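Local atomic coordinates of D-xylonate dehydratase (PDB entry 5OYN), a protein that catalyses the dehydration of D-xylonate, and of D-gluconate, to the corresponding 2-keto-3-deoxy sugar acids using a [2Fe-2S] cluster and magnesium. Residues Asn12-Phe18 / Val255-Asp261; Thr149-Ala155 / Asp261-Leu265. All blocks are in the same frame, centred on the assembly; numbering follows the deposited sequence.

From the N terminus the chain first runs as the extended segment 12-18, which contact 1 lays across the last turn of helix 241-259. This closes a long loop of 236 residues. Within it, 149-155 leads from helix 141-151 to strand 155-159, and contact 2 sets this bend against 261-265, which starts at the last residue of contact 1's second segment. The segments alternate along the chain, so the two closures cross. They share Asp-261, their centres lie about 13 Å apart, and Leu-257 of helix 241-259 packs on Pro-154 and Ala-155. Together they tie the N-terminal arm, the end of helix 241-259, helix 264-267 and the edge of the four-stranded parallel sheet.

Contact 1. Residues Asn12-Phe18 / Val255-Asp261; sequences NRTPRRF and VDLAYDD
Arg-13 and Phe-18 hold the ring of Tyr-259 between them, and this sandwich is the tightly packed part of the contact. Arg-13 lays its aliphatic chain on one face: Arg-13 CG stands 3.3 Å from the centroid of the Tyr-259 ring, a CH-pi contact over its centre. Phe-18 meets the opposite face edge-on with CZ, in a T-shaped pair whose ring centroids are 5.1 Å apart and whose planes stand at 86°. Phe-18 CE1 lies 3.5 Å from the O of Ala-258. Beyond the ring, the bend of Arg-13 at chi3 (-61°) brings the guanidinium to Asp-256. There Arg-13 NH2 bonds to Asp-256 OD1 at 3.0 Å on the syn side, in a salt bridge whose planes are nearly parallel (5° apart) but offset, the bond tilted out of both. A weak bond from Asn-12 ND2 reaches the same oxygen.

Arg-16 holds the exposed side. Arg-16 NE and NH2 both bond to Tyr-259 O, at 3.1 and 3.0 Å, giving this carbonyl near the helix end two donors. One guanidinium face lies against CB of Asp-261. The charge pairing there is loose: Arg-16 NH1 is 3.8 Å from Asp-261 OD2, which sits well out of the guanidinium plane, while Lys-263 is that carboxylate's stronger partner. Asp-261, with positive phi, turns the chain out of helical geometry.

The contact thus straps the extended N-terminal arm, ahead of helix 21-24, across the last turn of helix 241-259. Val-255 of that turn packs on Ile-84 and Ala-87 of helix 73-87, and Tyr-259 touches Pro-55, just before strand 56-61.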
loop_
_atom_site.group_PDB
_atom_site.type_symbol
_atom_site.label_atom_id
_atom_site.label_comp_id
_atom_site.label_asym_id
_atom_site.label_seq_id
_atom_site.Cartn_x
_atom_site.Cartn_y
_atom_site.Cartn_z
ATOM N N ASN A 12 3.911 14.316 -31.908
ATOM C CA ASN A 12 3.684 12.933 -31.492
ATOM C C ASN A 12 2.190 12.622 -31.343
ATOM O O ASN A 12 1.700 11.615 -31.880
ATOM C CB ASN A 12 4.412 12.641 -30.166
ATOM C CG ASN A 12 4.654 11.146 -29.937
ATOM O OD1 ASN A 12 4.356 10.313 -30.800
ATOM N ND2 ASN A 12 5.200 10.804 -28.765
ATOM N N ARG A 13 1.471 13.501 -30.631
ATOM C CA ARG A 13 0.131 13.205 -30.115
ATOM C C ARG A 13 -0.938 13.970 -30.898
ATOM O O ARG A 13 -1.172 15.162 -30.662
ATOM C CB ARG A 13 0.051 13.517 -28.620
ATOM C CG ARG A 13 -0.705 12.457 -27.827
ATOM C CD ARG A 13 -0.410 12.478 -26.326
ATOM N NE ARG A 13 0.990 12.232 -25.985
ATOM C CZ ARG A 13 1.583 11.040 -26.020
ATOM N NH1 ARG A 13 0.906 9.967 -26.403
ATOM N NH2 ARG A 13 2.862 10.923 -25.674
ATOM N N THR A 14 -1.604 13.264 -31.811
ATOM C CA THR A 14 -2.742 13.805 -32.541
ATOM C C THR A 14 -4.022 13.246 -31.941
ATOM O O THR A 14 -4.154 12.016 -31.834
ATOM C CB THR A 14 -2.647 13.443 -34.020
ATOM O OG1 THR A 14 -1.507 14.094 -34.605
ATOM C CG2 THR A 14 -3.920 13.861 -34.762
ATOM N N PRO A 15 -4.978 14.086 -31.538
ATOM C CA PRO A 15 -6.124 13.586 -30.765
ATOM C C PRO A 15 -6.882 12.485 -31.494
ATOM O O PRO A 15 -6.788 12.320 -32.710
ATOM C CB PRO A 15 -6.999 14.833 -30.570
ATOM C CG PRO A 15 -6.057 15.977 -30.693
ATOM C CD PRO A 15 -4.994 15.553 -31.672
ATOM N N ARG A 16 -7.641 11.721 -30.718
ATOM C CA ARG A 16 -8.376 10.572 -31.227
ATOM C C ARG A 16 -9.585 10.342 -30.325
ATOM O O ARG A 16 -9.566 10.681 -29.138
ATOM C CB ARG A 16 -7.464 9.333 -31.299
ATOM C CG ARG A 16 -8.159 8.039 -31.693
ATOM C CD ARG A 16 -7.210 6.813 -31.621
ATOM N NE ARG A 16 -6.012 6.943 -32.457
ATOM C CZ ARG A 16 -5.966 6.629 -33.755
ATOM N NH1 ARG A 16 -7.058 6.170 -34.362
ATOM N NH2 ARG A 16 -4.835 6.776 -34.450
ATOM N N ARG A 17 -10.656 9.808 -30.899
ATOM C CA ARG A 17 -11.824 9.448 -30.101
ATOM C C ARG A 17 -11.645 7.986 -29.717
ATOM O O ARG A 17 -11.889 7.078 -30.522
ATOM C CB ARG A 17 -13.130 9.691 -30.852
ATOM C CG ARG A 17 -14.308 8.856 -30.318
ATOM C CD ARG A 17 -15.658 9.479 -30.598
ATOM N NE ARG A 17 -15.943 10.560 -29.664
ATOM C CZ ARG A 17 -17.045 10.621 -28.921
ATOM N NH1 ARG A 17 -17.958 9.659 -29.013
ATOM N NH2 ARG A 17 -17.237 11.641 -28.091
ATOM N N PHE A 18 -11.189 7.765 -28.487
ATOM C CA PHE A 18 -10.976 6.422 -27.986
ATOM C C PHE A 18 -12.311 5.767 -27.632
ATOM O O PHE A 18 -13.308 6.440 -27.368
ATOM C CB PHE A 18 -10.060 6.478 -26.777
ATOM C CG PHE A 18 -8.713 7.074 -27.060
ATOM C CD1 PHE A 18 -7.720 6.319 -27.659
ATOM C CD2 PHE A 18 -8.426 8.377 -26.693
ATOM C CE1 PHE A 18 -6.467 6.857 -27.903
ATOM C CE2 PHE A 18 -7.174 8.923 -26.934
ATOM C CZ PHE A 18 -6.194 8.161 -27.549
ATOM N N VAL A 255 0.888 4.597 -23.747
ATOM C CA VAL A 255 -0.007 5.646 -24.218
ATOM C C VAL A 255 0.348 6.019 -25.657
ATOM O O VAL A 255 -0.542 6.244 -26.491
ATOM C CB VAL A 255 -0.004 6.865 -23.267
ATOM C CG1 VAL A 255 -0.215 6.433 -21.832
ATOM C CG2 VAL A 255 1.257 7.651 -23.390
ATOM N N ASP A 256 1.649 6.043 -25.983
ATOM C CA ASP A 256 2.085 6.192 -27.370
ATOM C C ASP A 256 1.405 5.163 -28.270
ATOM O O ASP A 256 0.807 5.511 -29.293
ATOM C CB ASP A 256 3.602 6.040 -27.456
ATOM C CG ASP A 256 4.351 7.278 -27.012
ATOM O OD1 ASP A 256 3.780 8.392 -27.085
ATOM O OD2 ASP A 256 5.529 7.124 -26.607
ATOM N N LEU A 257 1.474 3.885 -27.892
ATOM C CA LEU A 257 0.812 2.844 -28.664
ATOM C C LEU A 257 -0.688 3.076 -28.760
ATOM O O LEU A 257 -1.325 2.618 -29.713
ATOM C CB LEU A 257 1.074 1.473 -28.045
ATOM C CG LEU A 257 2.477 0.883 -27.996
ATOM C CD1 LEU A 257 2.353 -0.528 -27.454
ATOM C CD2 LEU A 257 3.106 0.868 -29.377
ATOM N N ALA A 258 -1.279 3.751 -27.779
ATOM C CA ALA A 258 -2.708 4.027 -27.865
ATOM C C ALA A 258 -2.994 5.121 -28.884
ATOM O O ALA A 258 -3.986 5.042 -29.616
ATOM C CB ALA A 258 -3.263 4.418 -26.496
ATOM N N TYR A 259 -2.130 6.134 -28.959
ATOM C CA TYR A 259 -2.365 7.227 -29.891
ATOM C C TYR A 259 -2.060 6.804 -31.323
ATOM O O TYR A 259 -2.880 7.012 -32.227
ATOM C CB TYR A 259 -1.545 8.451 -29.483
ATOM C CG TYR A 259 -2.271 9.316 -28.459
ATOM C CD1 TYR A 259 -2.015 9.186 -27.101
ATOM C CD2 TYR A 259 -3.232 10.243 -28.847
ATOM C CE1 TYR A 259 -2.672 9.965 -26.164
ATOM C CE2 TYR A 259 -3.897 11.027 -27.907
ATOM C CZ TYR A 259 -3.611 10.882 -26.568
ATOM O OH TYR A 259 -4.255 11.646 -25.615
ATOM N N ASP A 260 -0.902 6.177 -31.545
ATOM C CA ASP A 260 -0.544 5.683 -32.870
ATOM C C ASP A 260 -1.337 4.456 -33.276
ATOM O O ASP A 260 -1.187 4.007 -34.410
ATOM C CB ASP A 260 0.947 5.364 -32.936
ATOM C CG ASP A 260 1.798 6.530 -32.497
ATOM O OD1 ASP A 260 1.251 7.659 -32.435
ATOM O OD2 ASP A 260 2.995 6.325 -32.196
ATOM N N ASP A 261 -2.144 3.893 -32.384
ATOM C CA ASP A 261 -3.090 2.837 -32.737
ATOM C C ASP A 261 -2.381 1.543 -33.164
ATOM O O ASP A 261 -2.847 0.834 -34.057
ATOM C CB ASP A 261 -4.050 3.328 -33.824
ATOM C CG ASP A 261 -5.396 2.638 -33.776
ATOM O OD1 ASP A 261 -5.781 2.144 -32.694
ATOM O OD2 ASP A 261 -6.064 2.585 -34.834
#

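Contact 2. Residues Thr149-Ala155 / Asp261-Leu265; sequences TTVNIPA and DVKPL
Asp-261 skirts Pro-154, its CA 4.4 Å from Pro-154 CG, while its carboxylate reaches forward to Lys-263 in a salt bridge. Val-262 meets Pro-154 through its backbone oxygen, with Pro-154 CB 3.3 Å from Val-262 O and a bent CA-H...O contact from Pro-154 to the same oxygen. The aliphatic chain of Lys-263 then crosses the Asn-152 amide at about a right angle, its CB beside OD1 and its CD beside ND2. Here the chain leaves helix 141-151 for strand 155-159, the helix-to-strand turn of a beta-alpha-beta crossover from strand 130-135. Asn-152, the first residue past the helix, has positive phi, and Pro-154 bonds through its backbone to Val-131 of the adjoining strand. Pro-264 fills the bend: Pro-264 CB rests on Thr-149 CG2 at 3.6 Å, its CG on Ala-155 CB at 4.2 Å, and its CD faces Ile-153 O. At Leu-265, near the start of the short helix 264-267, the backbone N gives Asn-152 OD1 a nearly straight bond of 2.9 Å (174° at the hydrogen). Asn-152 places its amide there with CG anti to the backbone N (chi1 -160°). Leu-265 CD1 packs 3.4 Å from Asn-152 ND2, which also donates a hydrogen bond to Asp-590 OD1.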
loop_
_atom_site.group_PDB
_atom_site.type_symbol
_atom_site.label_atom_id
_atom_site.label_comp_id
_atom_site.label_asym_id
_atom_site.label_seq_id
_atom_site.Cartn_x
_atom_site.Cartn_y
_atom_site.Cartn_z
ATOM N N THR A 149 -5.014 -10.027 -28.016
ATOM C CA THR A 149 -5.134 -10.010 -29.470
ATOM C C THR A 149 -6.568 -10.276 -29.915
ATOM O O THR A 149 -7.049 -9.627 -30.849
ATOM C CB THR A 149 -4.175 -11.006 -30.136
ATOM O OG1 THR A 149 -4.722 -12.321 -30.076
ATOM C CG2 THR A 149 -2.833 -11.005 -29.476
ATOM N N THR A 150 -7.265 -11.214 -29.261
ATOM C CA THR A 150 -8.679 -11.431 -29.556
ATOM C C THR A 150 -9.441 -10.118 -29.545
ATOM O O THR A 150 -10.242 -9.837 -30.442
ATOM C CB THR A 150 -9.299 -12.401 -28.551
ATOM O OG1 THR A 150 -8.725 -13.705 -28.707
ATOM C CG2 THR A 150 -10.794 -12.496 -28.763
ATOM N N VAL A 151 -9.194 -9.289 -28.535
ATOM C CA VAL A 151 -9.862 -7.998 -28.484
ATOM C C VAL A 151 -9.164 -7.007 -29.400
ATOM O O VAL A 151 -9.817 -6.207 -30.083
ATOM C CB VAL A 151 -9.936 -7.506 -27.032
ATOM C CG1 VAL A 151 -10.406 -6.054 -26.969
ATOM C CG2 VAL A 151 -10.861 -8.417 -26.246
ATOM N N ASN A 152 -7.836 -7.063 -29.449
ATOM C CA ASN A 152 -7.036 -6.254 -30.369
ATOM C C ASN A 152 -7.201 -4.764 -30.080
ATOM O O ASN A 152 -7.680 -3.992 -30.910
ATOM C CB ASN A 152 -7.370 -6.571 -31.833
ATOM C CG ASN A 152 -6.271 -6.135 -32.788
ATOM O OD1 ASN A 152 -5.085 -6.261 -32.485
ATOM N ND2 ASN A 152 -6.662 -5.630 -33.952
ATOM N N ILE A 153 -6.802 -4.377 -28.872
ATOM C CA ILE A 153 -6.537 -2.971 -28.561
ATOM C C ILE A 153 -5.039 -2.870 -28.305
ATOM O O ILE A 153 -4.417 -3.890 -27.972
ATOM C CB ILE A 153 -7.360 -2.482 -27.357
ATOM C CG1 ILE A 153 -7.245 -3.453 -26.184
ATOM C CG2 ILE A 153 -8.813 -2.304 -27.725
ATOM C CD1 ILE A 153 -7.570 -2.803 -24.835
ATOM N N PRO A 154 -4.414 -1.702 -28.458
ATOM C CA PRO A 154 -2.955 -1.624 -28.275
ATOM C C PRO A 154 -2.533 -2.163 -26.912
ATOM O O PRO A 154 -3.106 -1.814 -25.877
ATOM C CB PRO A 154 -2.653 -0.130 -28.420
ATOM C CG PRO A 154 -3.838 0.452 -29.120
ATOM C CD PRO A 154 -5.011 -0.393 -28.772
ATOM N N ALA A 155 -1.537 -3.051 -26.929
ATOM C CA ALA A 155 -1.106 -3.809 -25.765
ATOM C C ALA A 155 0.408 -3.759 -25.653
ATOM O O ALA A 155 1.109 -3.428 -26.608
ATOM C CB ALA A 155 -1.561 -5.264 -25.851
ATOM N N ASP A 261 -2.144 3.893 -32.384
ATOM C CA ASP A 261 -3.090 2.837 -32.737
ATOM C C ASP A 261 -2.381 1.543 -33.164
ATOM O O ASP A 261 -2.847 0.834 -34.057
ATOM C CB ASP A 261 -4.050 3.328 -33.824
ATOM C CG ASP A 261 -5.396 2.638 -33.776
ATOM O OD1 ASP A 261 -5.781 2.144 -32.694
ATOM O OD2 ASP A 261 -6.064 2.585 -34.834
ATOM N N VAL A 262 -1.269 1.209 -32.505
ATOM C CA VAL A 262 -0.513 -0.013 -32.804
ATOM C C VAL A 262 -1.119 -1.175 -32.016
ATOM O O VAL A 262 -0.811 -1.368 -30.838
ATOM C CB VAL A 262 0.971 0.147 -32.481
ATOM C CG1 VAL A 262 1.718 -1.132 -32.810
ATOM C CG2 VAL A 262 1.557 1.337 -33.202
ATOM N N LYS A 263 -1.949 -1.983 -32.680
ATOM C CA LYS A 263 -2.636 -3.141 -32.122
ATOM C C LYS A 263 -1.774 -4.404 -32.186
ATOM O O LYS A 263 -0.780 -4.464 -32.922
ATOM C CB LYS A 263 -3.944 -3.381 -32.877
ATOM C CG LYS A 263 -4.992 -2.290 -32.694
ATOM C CD LYS A 263 -6.190 -2.547 -33.601
ATOM C CE LYS A 263 -7.191 -1.421 -33.529
ATOM N NZ LYS A 263 -6.467 -0.148 -33.255
ATOM N N PRO A 264 -2.122 -5.432 -31.398
ATOM C CA PRO A 264 -1.415 -6.721 -31.525
ATOM C C PRO A 264 -1.419 -7.290 -32.937
ATOM O O PRO A 264 -0.375 -7.749 -33.423
ATOM C CB PRO A 264 -2.173 -7.633 -30.545
ATOM C CG PRO A 264 -2.795 -6.732 -29.566
ATOM C CD PRO A 264 -3.014 -5.401 -30.228
ATOM N N LEU A 265 -2.576 -7.286 -33.611
ATOM C CA LEU A 265 -2.662 -7.858 -34.954
ATOM C C LEU A 265 -1.730 -7.165 -35.948
ATOM O O LEU A 265 -1.486 -7.708 -37.029
ATOM C CB LEU A 265 -4.114 -7.811 -35.454
ATOM C CG LEU A 265 -5.041 -8.884 -34.863
ATOM C CD1 LEU A 265 -6.483 -8.705 -35.283
ATOM C CD2 LEU A 265 -4.568 -10.299 -35.200
#